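Long-range contacts in DNA ligase (Archaeoglobus fulgidus, PDB 3GDE), which probably seals nicks in double-stranded DNA at the expense of ATP during replication, recombination and repair: residues 10-15 / 27-32; 51-56 / 119-124; 97-102 / 151-156. One frame throughout, in Å; residues are numbered along the deposited sequence.

Contact 1: residues 10-15 / 27-32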
loop_
_atom_site.group_PDB
_atom_site.type_symbol
_atom_site.label_atom_id
_atom_site.label_comp_id
_atom_site.label_asym_id
_atom_site.label_seq_id
_atom_site.Cartn_x
_atom_site.Cartn_y
_atom_site.Cartn_z
ATOM N N ALA A 10 11.207 -11.167 19.145
ATOM C CA ALA A 10 12.420 -11.127 18.321
ATOM C C ALA A 10 13.023 -12.518 18.101
ATOM O O ALA A 10 13.364 -12.873 16.966
ATOM C CB ALA A 10 13.459 -10.156 18.925
ATOM N N GLU A 11 13.132 -13.307 19.170
ATOM C CA GLU A 11 13.641 -14.683 19.080
ATOM C C GLU A 11 12.729 -15.558 18.257
ATOM O O GLU A 11 13.199 -16.428 17.528
ATOM C CB GLU A 11 13.755 -15.338 20.453
ATOM C CG GLU A 11 14.257 -14.427 21.539
ATOM C CD GLU A 11 15.747 -14.494 21.750
ATOM O OE1 GLU A 11 16.283 -13.549 22.372
ATOM O OE2 GLU A 11 16.374 -15.486 21.313
ATOM N N PHE A 12 11.420 -15.352 18.402
ATOM C CA PHE A 12 10.440 -16.044 17.564
ATOM C C PHE A 12 10.661 -15.747 16.072
ATOM O O PHE A 12 10.632 -16.663 15.253
ATOM C CB PHE A 12 9.012 -15.682 17.982
ATOM C CG PHE A 12 7.954 -16.189 17.032
ATOM C CD1 PHE A 12 7.738 -17.557 16.873
ATOM C CD2 PHE A 12 7.169 -15.301 16.313
ATOM C CE1 PHE A 12 6.764 -18.033 15.997
ATOM C CE2 PHE A 12 6.186 -15.762 15.437
ATOM C CZ PHE A 12 5.986 -17.132 15.275
ATOM N N CYS A 13 10.887 -14.473 15.737
ATOM C CA CYS A 13 11.105 -14.042 14.348
ATOM C C CYS A 13 12.392 -14.604 13.764
ATOM O O CYS A 13 12.424 -15.022 12.604
ATOM C CB CYS A 13 11.131 -12.517 14.251
ATOM S SG CYS A 13 9.525 -11.765 14.492
ATOM N N GLU A 14 13.448 -14.608 14.575
ATOM C CA GLU A 14 14.734 -15.139 14.165
ATOM C C GLU A 14 14.615 -16.588 13.685
ATOM O O GLU A 14 15.194 -16.954 12.659
ATOM C CB GLU A 14 15.734 -15.030 15.298
ATOM C CG GLU A 14 17.163 -15.086 14.823
ATOM C CD GLU A 14 17.894 -16.318 15.289
ATOM O OE1 GLU A 14 17.331 -17.435 15.190
ATOM O OE2 GLU A 14 19.042 -16.159 15.771
ATOM N N ARG A 15 13.840 -17.389 14.419
ATOM C CA ARG A 15 13.616 -18.787 14.077
ATOM C C ARG A 15 12.831 -18.964 12.767
ATOM O O ARG A 15 13.020 -19.946 12.056
ATOM C CB ARG A 15 12.946 -19.515 15.248
ATOM C CG ARG A 15 13.940 -20.117 16.237
ATOM C CD ARG A 15 13.364 -20.296 17.653
ATOM N NE ARG A 15 13.872 -19.264 18.560
ATOM C CZ ARG A 15 14.981 -19.378 19.295
ATOM N NH1 ARG A 15 15.704 -20.496 19.259
ATOM N NH2 ARG A 15 15.370 -18.370 20.072
ATOM N N ALA A 27 1.881 -22.352 10.374
ATOM C CA ALA A 27 1.640 -23.168 11.569
ATOM C C ALA A 27 2.435 -22.672 12.797
ATOM O O ALA A 27 1.895 -22.591 13.904
ATOM C CB ALA A 27 1.916 -24.660 11.268
ATOM N N ARG A 28 3.701 -22.320 12.588
ATOM C CA ARG A 28 4.511 -21.670 13.620
ATOM C C ARG A 28 3.889 -20.382 14.139
ATOM O O ARG A 28 3.828 -20.166 15.348
ATOM C CB ARG A 28 5.926 -21.382 13.119
ATOM C CG ARG A 28 6.761 -22.622 12.867
ATOM C CD ARG A 28 7.185 -23.264 14.176
ATOM N NE ARG A 28 8.388 -22.659 14.744
ATOM C CZ ARG A 28 9.514 -23.325 14.993
ATOM N NH1 ARG A 28 9.594 -24.628 14.732
ATOM N NH2 ARG A 28 10.556 -22.690 15.521
ATOM N N ILE A 29 3.423 -19.538 13.223
ATOM C CA ILE A 29 2.835 -18.240 13.583
ATOM C C ILE A 29 1.502 -18.382 14.319
ATOM O O ILE A 29 1.256 -17.655 15.276
ATOM C CB ILE A 29 2.689 -17.304 12.348
ATOM C CG1 ILE A 29 4.077 -16.954 11.794
ATOM C CG2 ILE A 29 1.866 -16.021 12.707
ATOM C CD1 ILE A 29 4.044 -16.261 10.425
ATOM N N ALA A 30 0.658 -19.315 13.866
ATOM C CA ALA A 30 -0.600 -19.644 14.544
ATOM C C ALA A 30 -0.373 -20.080 15.979
ATOM O O ALA A 30 -1.026 -19.571 16.894
ATOM C CB ALA A 30 -1.367 -20.742 13.776
ATOM N N ALA A 31 0.553 -21.019 16.168
ATOM C CA ALA A 31 0.927 -21.507 17.504
ATOM C C ALA A 31 1.330 -20.382 18.444
ATOM O O ALA A 31 0.866 -20.334 19.581
ATOM C CB ALA A 31 2.059 -22.577 17.407
ATOM N N PHE A 32 2.190 -19.480 17.965
ATOM C CA PHE A 32 2.623 -18.301 18.735
ATOM C C PHE A 32 1.465 -17.382 19.122
ATOM O O PHE A 32 1.338 -16.981 20.281
ATOM C CB PHE A 32 3.659 -17.497 17.934
ATOM C CG PHE A 32 4.392 -16.462 18.746
ATOM C CD1 PHE A 32 5.438 -16.833 19.598
ATOM C CD2 PHE A 32 4.051 -15.109 18.647
ATOM C CE1 PHE A 32 6.127 -15.870 20.341
ATOM C CE2 PHE A 32 4.730 -14.135 19.398
ATOM C CZ PHE A 32 5.761 -14.517 20.250
HETATM O O HOH W 1 9.514 -19.525 15.010
#

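Contact 2: residues 51-56 / 119-124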
loop_
_atom_site.group_PDB
_atom_site.type_symbol
_atom_site.label_atom_id
_atom_site.label_comp_id
_atom_site.label_asym_id
_atom_site.label_seq_id
_atom_site.Cartn_x
_atom_site.Cartn_y
_atom_site.Cartn_z
ATOM N N GLY A 51 5.816 -6.013 9.328
ATOM C CA GLY A 51 6.592 -4.796 9.108
ATOM C C GLY A 51 5.801 -3.506 9.214
ATOM O O GLY A 51 6.216 -2.487 8.670
ATOM N N LYS A 52 4.668 -3.544 9.921
ATOM C CA LYS A 52 3.813 -2.359 10.098
ATOM C C LYS A 52 3.749 -1.935 11.555
ATOM O O LYS A 52 3.660 -2.768 12.462
ATOM C CB LYS A 52 2.364 -2.630 9.656
ATOM C CG LYS A 52 2.105 -2.802 8.164
ATOM C CD LYS A 52 0.604 -3.108 7.966
ATOM C CE LYS A 52 0.293 -3.657 6.585
ATOM N NZ LYS A 52 0.943 -4.993 6.313
ATOM N N VAL A 53 3.744 -0.628 11.767
ATOM C CA VAL A 53 3.517 -0.061 13.086
ATOM C C VAL A 53 2.093 0.518 13.149
ATOM O O VAL A 53 1.413 0.404 14.180
ATOM C CB VAL A 53 4.606 0.987 13.425
ATOM C CG1 VAL A 53 4.356 1.630 14.761
ATOM C CG2 VAL A 53 5.993 0.341 13.393
ATOM N N TYR A 54 1.657 1.121 12.040
ATOM C CA TYR A 54 0.300 1.660 11.887
ATOM C C TYR A 54 -0.301 1.174 10.578
ATOM O O TYR A 54 0.431 0.917 9.636
ATOM C CB TYR A 54 0.289 3.202 11.912
ATOM C CG TYR A 54 0.992 3.783 13.123
ATOM C CD1 TYR A 54 0.368 3.803 14.376
ATOM C CD2 TYR A 54 2.295 4.288 13.016
ATOM C CE1 TYR A 54 1.019 4.315 15.489
ATOM C CE2 TYR A 54 2.958 4.806 14.120
ATOM C CZ TYR A 54 2.317 4.816 15.356
ATOM O OH TYR A 54 2.979 5.316 16.453
ATOM N N PRO A 55 -1.640 1.025 10.521
ATOM C CA PRO A 55 -2.334 0.885 9.230
ATOM C C PRO A 55 -2.087 2.116 8.350
ATOM O O PRO A 55 -1.900 3.215 8.870
ATOM C CB PRO A 55 -3.802 0.807 9.639
ATOM C CG PRO A 55 -3.774 0.285 11.038
ATOM C CD PRO A 55 -2.582 0.935 11.655
ATOM N N PRO A 56 -2.051 1.935 7.017
ATOM C CA PRO A 56 -1.730 3.064 6.127
ATOM C C PRO A 56 -2.780 4.185 6.163
ATOM O O PRO A 56 -2.446 5.359 5.977
ATOM C CB PRO A 56 -1.677 2.418 4.735
ATOM C CG PRO A 56 -2.496 1.165 4.858
ATOM C CD PRO A 56 -2.284 0.685 6.270
ATOM N N LYS A 119 6.323 -0.990 25.835
ATOM C CA LYS A 119 7.265 0.126 25.748
ATOM C C LYS A 119 7.629 0.511 24.307
ATOM O O LYS A 119 7.718 1.703 23.993
ATOM C CB LYS A 119 8.544 -0.142 26.544
ATOM C CG LYS A 119 9.289 1.147 26.912
ATOM C CD LYS A 119 10.793 0.995 26.815
ATOM C CE LYS A 119 11.476 1.676 28.002
ATOM N NZ LYS A 119 11.631 0.704 29.155
ATOM N N VAL A 120 7.840 -0.484 23.446
ATOM C CA VAL A 120 8.092 -0.235 22.018
ATOM C C VAL A 120 6.928 0.544 21.388
ATOM O O VAL A 120 7.129 1.553 20.727
ATOM C CB VAL A 120 8.348 -1.548 21.225
ATOM C CG1 VAL A 120 8.378 -1.280 19.731
ATOM C CG2 VAL A 120 9.656 -2.182 21.661
ATOM N N ARG A 121 5.718 0.058 21.621
ATOM C CA ARG A 121 4.500 0.719 21.174
ATOM C C ARG A 121 4.386 2.167 21.676
ATOM O O ARG A 121 4.069 3.055 20.898
ATOM C CB ARG A 121 3.295 -0.078 21.645
ATOM C CG ARG A 121 1.972 0.549 21.305
ATOM C CD ARG A 121 1.521 -0.009 19.983
ATOM N NE ARG A 121 1.613 0.971 18.925
ATOM C CZ ARG A 121 1.546 0.693 17.630
ATOM N NH1 ARG A 121 1.410 -0.553 17.205
ATOM N NH2 ARG A 121 1.637 1.682 16.757
ATOM N N GLU A 122 4.650 2.383 22.965
ATOM C CA GLU A 122 4.539 3.717 23.587
ATOM C C GLU A 122 5.562 4.690 23.014
ATOM O O GLU A 122 5.219 5.818 22.682
ATOM C CB GLU A 122 4.710 3.656 25.115
ATOM C CG GLU A 122 3.852 2.614 25.832
ATOM C CD GLU A 122 2.427 3.071 26.158
ATOM O OE1 GLU A 122 1.769 2.349 26.947
ATOM O OE2 GLU A 122 1.962 4.129 25.642
ATOM N N THR A 123 6.809 4.237 22.904
ATOM C CA THR A 123 7.895 5.021 22.314
ATOM C C THR A 123 7.596 5.394 20.853
ATOM O O THR A 123 7.804 6.545 20.448
ATOM C CB THR A 123 9.224 4.249 22.401
ATOM O OG1 THR A 123 9.390 3.771 23.742
ATOM C CG2 THR A 123 10.407 5.143 22.011
ATOM N N PHE A 124 7.102 4.416 20.083
ATOM C CA PHE A 124 6.633 4.645 18.696
ATOM C C PHE A 124 5.514 5.681 18.598
ATOM O O PHE A 124 5.569 6.569 17.739
ATOM C CB PHE A 124 6.191 3.338 18.029
ATOM C CG PHE A 124 7.334 2.468 17.555
ATOM C CD1 PHE A 124 7.087 1.214 17.016
ATOM C CD2 PHE A 124 8.657 2.893 17.665
ATOM C CE1 PHE A 124 8.135 0.402 16.561
ATOM C CE2 PHE A 124 9.707 2.082 17.229
ATOM C CZ PHE A 124 9.440 0.838 16.672
#

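Contact 3: residues 97-102 / 151-156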
loop_
_atom_site.group_PDB
_atom_site.type_symbol
_atom_site.label_atom_id
_atom_site.label_comp_id
_atom_site.label_asym_id
_atom_site.label_seq_id
_atom_site.Cartn_x
_atom_site.Cartn_y
_atom_site.Cartn_z
ATOM N N VAL A 97 23.321 -5.015 11.353
ATOM C CA VAL A 97 24.301 -4.059 11.838
ATOM C C VAL A 97 23.963 -3.604 13.258
ATOM O O VAL A 97 24.845 -3.564 14.121
ATOM C CB VAL A 97 24.432 -2.836 10.902
ATOM C CG1 VAL A 97 25.350 -1.775 11.520
ATOM C CG2 VAL A 97 24.956 -3.272 9.543
ATOM N N ALA A 98 22.702 -3.242 13.489
ATOM C CA ALA A 98 22.249 -2.851 14.819
ATOM C C ALA A 98 22.539 -3.965 15.839
ATOM O O ALA A 98 23.103 -3.696 16.902
ATOM C CB ALA A 98 20.772 -2.482 14.803
ATOM N N GLU A 99 22.189 -5.203 15.486
ATOM C CA GLU A 99 22.485 -6.378 16.297
ATOM C C GLU A 99 23.972 -6.478 16.675
ATOM O O GLU A 99 24.314 -6.758 17.822
ATOM C CB GLU A 99 22.042 -7.646 15.575
ATOM C CG GLU A 99 22.235 -8.930 16.385
ATOM C CD GLU A 99 22.120 -10.196 15.545
ATOM O OE1 GLU A 99 21.943 -10.108 14.307
ATOM O OE2 GLU A 99 22.217 -11.293 16.124
ATOM N N GLN A 100 24.837 -6.226 15.699
ATOM C CA GLN A 100 26.274 -6.293 15.886
ATOM C C GLN A 100 26.792 -5.177 16.783
ATOM O O GLN A 100 27.613 -5.424 17.664
ATOM C CB GLN A 100 26.989 -6.280 14.524
ATOM C CG GLN A 100 28.215 -7.174 14.476
ATOM C CD GLN A 100 27.972 -8.542 15.112
ATOM O OE1 GLN A 100 27.034 -9.266 14.749
ATOM N NE2 GLN A 100 28.818 -8.896 16.072
ATOM N N LEU A 101 26.308 -3.959 16.574
ATOM C CA LEU A 101 26.712 -2.832 17.423
ATOM C C LEU A 101 26.302 -3.001 18.893
ATOM O O LEU A 101 27.072 -2.689 19.788
ATOM C CB LEU A 101 26.183 -1.502 16.874
ATOM C CG LEU A 101 26.703 -1.056 15.500
ATOM C CD1 LEU A 101 26.060 0.256 15.101
ATOM C CD2 LEU A 101 28.250 -0.947 15.487
ATOM N N ILE A 102 25.089 -3.490 19.137
ATOM C CA ILE A 102 24.619 -3.702 20.502
ATOM C C ILE A 102 25.323 -4.898 21.167
ATOM O O ILE A 102 25.629 -4.856 22.358
ATOM C CB ILE A 102 23.066 -3.788 20.582
ATOM C CG1 ILE A 102 22.450 -2.388 20.707
ATOM C CG2 ILE A 102 22.620 -4.593 21.802
ATOM C CD1 ILE A 102 22.475 -1.536 19.472
ATOM N N THR A 151 18.168 -5.849 23.579
ATOM C CA THR A 151 19.115 -6.922 23.271
ATOM C C THR A 151 19.557 -6.799 21.796
ATOM O O THR A 151 18.906 -6.111 21.013
ATOM C CB THR A 151 18.516 -8.329 23.530
ATOM O OG1 THR A 151 17.458 -8.590 22.607
ATOM C CG2 THR A 151 17.996 -8.464 24.973
ATOM N N PRO A 152 20.683 -7.434 21.424
ATOM C CA PRO A 152 21.105 -7.441 20.021
ATOM C C PRO A 152 19.987 -7.880 19.065
ATOM O O PRO A 152 19.744 -7.207 18.067
ATOM C CB PRO A 152 22.275 -8.441 20.018
ATOM C CG PRO A 152 22.866 -8.305 21.390
ATOM C CD PRO A 152 21.646 -8.158 22.287
ATOM N N LEU A 153 19.296 -8.970 19.388
ATOM C CA LEU A 153 18.184 -9.451 18.556
ATOM C C LEU A 153 16.965 -8.526 18.547
ATOM O O LEU A 153 16.250 -8.437 17.542
ATOM C CB LEU A 153 17.774 -10.859 18.988
ATOM C CG LEU A 153 17.386 -11.860 17.909
ATOM C CD1 LEU A 153 18.301 -11.766 16.661
ATOM C CD2 LEU A 153 17.429 -13.240 18.511
ATOM N N GLU A 154 16.719 -7.837 19.660
ATOM C CA GLU A 154 15.678 -6.807 19.682
ATOM C C GLU A 154 16.041 -5.654 18.758
ATOM O O GLU A 154 15.188 -5.140 18.044
ATOM C CB GLU A 154 15.447 -6.266 21.094
ATOM C CG GLU A 154 14.503 -7.086 21.921
ATOM C CD GLU A 154 14.439 -6.645 23.390
ATOM O OE1 GLU A 154 15.390 -6.002 23.880
ATOM O OE2 GLU A 154 13.433 -6.953 24.062
ATOM N N ALA A 155 17.308 -5.246 18.794
ATOM C CA ALA A 155 17.777 -4.120 17.999
ATOM C C ALA A 155 17.653 -4.424 16.506
ATOM O O ALA A 155 17.362 -3.541 15.696
ATOM C CB ALA A 155 19.219 -3.766 18.368
ATOM N N ARG A 156 17.877 -5.683 16.158
ATOM C CA ARG A 156 17.710 -6.168 14.794
ATOM C C ARG A 156 16.299 -5.966 14.256
ATOM O O ARG A 156 16.130 -5.329 13.221
ATOM C CB ARG A 156 18.098 -7.636 14.735
ATOM C CG ARG A 156 17.873 -8.317 13.402
ATOM C CD ARG A 156 18.877 -9.425 13.309
ATOM N NE ARG A 156 18.288 -10.670 12.878
ATOM C CZ ARG A 156 18.862 -11.851 13.043
ATOM N NH1 ARG A 156 20.042 -11.945 13.632
ATOM N NH2 ARG A 156 18.250 -12.943 12.617
#

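Contact 1: residues 10-15 / 27-32
F12 and F32 lie face to face, their ring planes only 8° from parallel and their centroids 4.0 Å apart. The rings are slid a little against each other: F32 CG stands over the centre of the F12 ring, and F12 CD2 over that of F32. Each residue also brings its own CB against its partner's ring, most clearly F32 CB, which sits 3.9 Å from the F12 centroid in a CH-pi contact. Both rings leave the backbone with CG anti to N (chi1 171° at F12), and this sends each across the gap from its own helix. The farther end of the F12 ring goes deeper, with CZ 3.7 Å from I29 CA, which meets it at its edge, while I29 CG1 adds an apolar contact. The helices are neighbours in a helical hairpin of the all-helical DNA-binding domain; segments 10-15 and 27-32 run antiparallel at 165° with axes 11.4 Å apart, a wide spacing that large flat side chains can bridge. With an alanine here instead of F12, the F32 ring would probably lose its stacking partner and be freer to turn, leaving a gap beside I29. Toward the surface the contact becomes polar. A water donates a hydrogen bond to F12 O at 3.1 Å and accepts a weak one from R28 NE, which suits a long arginine at the surface. R15 sets its CB near R28 NH2, but its guanidinium turns back to its own helix, where NH2 meets E11 OE2 in a salt bridge of 3.3 Å. I49 of helix 39-49 touches both F12 and I29.

Contact 2: residues 51-56 / 119-124
The carbonyl oxygen of V53 is held by two nitrogens of one guanidinium: R121 NH2 donates to V53 O at 2.9 Å and R121 NH1 at 3.2 Å. The grip is end-on. V53 O lies in the guanidinium plane, and the NH2 bond is the straighter of the two, with 157° at its hydrogen against 139° for NH1. Relative to the carbonyl plane, NH1 lies within it whereas NH2 stands above it. R121 leaves its helix with CG anti to N and then bends at chi2 and chi3, which turns the guanidinium from the helix flank to the loop. An arginine suits the place because it can satisfy a buried carbonyl and still reach an acid: NH1 also forms a salt bridge with D44. In this way helix 117-129 of the helical DNA-binding domain is pinned to the irregular 51-56 segment that follows helix 39-49. Beside the polar grip, V53 packs on F124, its CG1 lying 3.6 Å from F124 CD1 and the two side chains crossing at about a right angle. The branched valine presents both methyls to that ring, CG2 coming within 3.8 Å of F124 CE1. Its CG1 at the same time covers one face of the Y54 ring, near the rim. Y54 crosses R121 with ring and guanidinium planes 63° apart. Beyond this the phenol ends near the helix backbone, OH being 3.2 Å from F124 O, and hydrogen-bonds to D125, so that a tyrosine serves both a buried apolar wall and a polar end.

Contact 3: residues 97-102 / 151-156
P152, in the first turn of its helix, fits between E99 and I102, one helical turn apart on the opposing helix. Its ring CB lies 3.4 Å from E99 O, while its CG faces the I102 methyl CG2 at 3.7 Å. A proline suits this early position, where its missing N-H costs the helix no bond and its compact ring makes a blunt bump. Backbones come close here: E99 CA makes a CH...O contact of 3.4 Å with P152 O. Small residues permit this. A98 CB packs on A155 CB at 4.1 Å, and the short segments approach to 7.3 Å at 152°, an antiparallel pair whose alanines leave room for it. I102 fills the hollow beside these alanines, its CG2 directed over P152 N and its CD1 reaching A155 CB. On the other flank E99 stretches out, CG anti to N (chi1 -177°) and the chain extended beyond, to lie alongside R156. There R156 NH1 donates to E99 OE1 at 2.7 Å, within the guanidinium plane but from above that of the carboxylate. L153 CD1 lies 3.5 Å over one face of that guanidinium, toward its rim, giving the charged group an apolar cover. The start of helix 152-162 is closed by a capping box, in which E154 N donates to T151 OG1 and T151 N to E154 OE1. Around the pair, helix 66-77 packs against A98 through L73, helix 81-91 against V97, and helix 6-16 lies against L153 and R156 through E11 and E14.

All three contacts belong to the helical DNA-binding domain at the start of the chain, their centres about 19 Å from one another and away from the predicted ATP-binding and lysine-adenylation sites. Contact 1 closes first, within a hairpin of neighbouring helices. Contacts 2 and 3 then interlace, since 97-102 falls between the two segments of contact 2 and 119-124 between those of contact 3. Contacts 1 and 3 touch where helix 6-16 meets helix 152-162, E14 CG lying 3.3 Å from R156 NH2. Farther along, L161 of helix 152-162 meets V53 and F124 of contact 2. That helix thus runs past all three, linking early and late parts of one bundle.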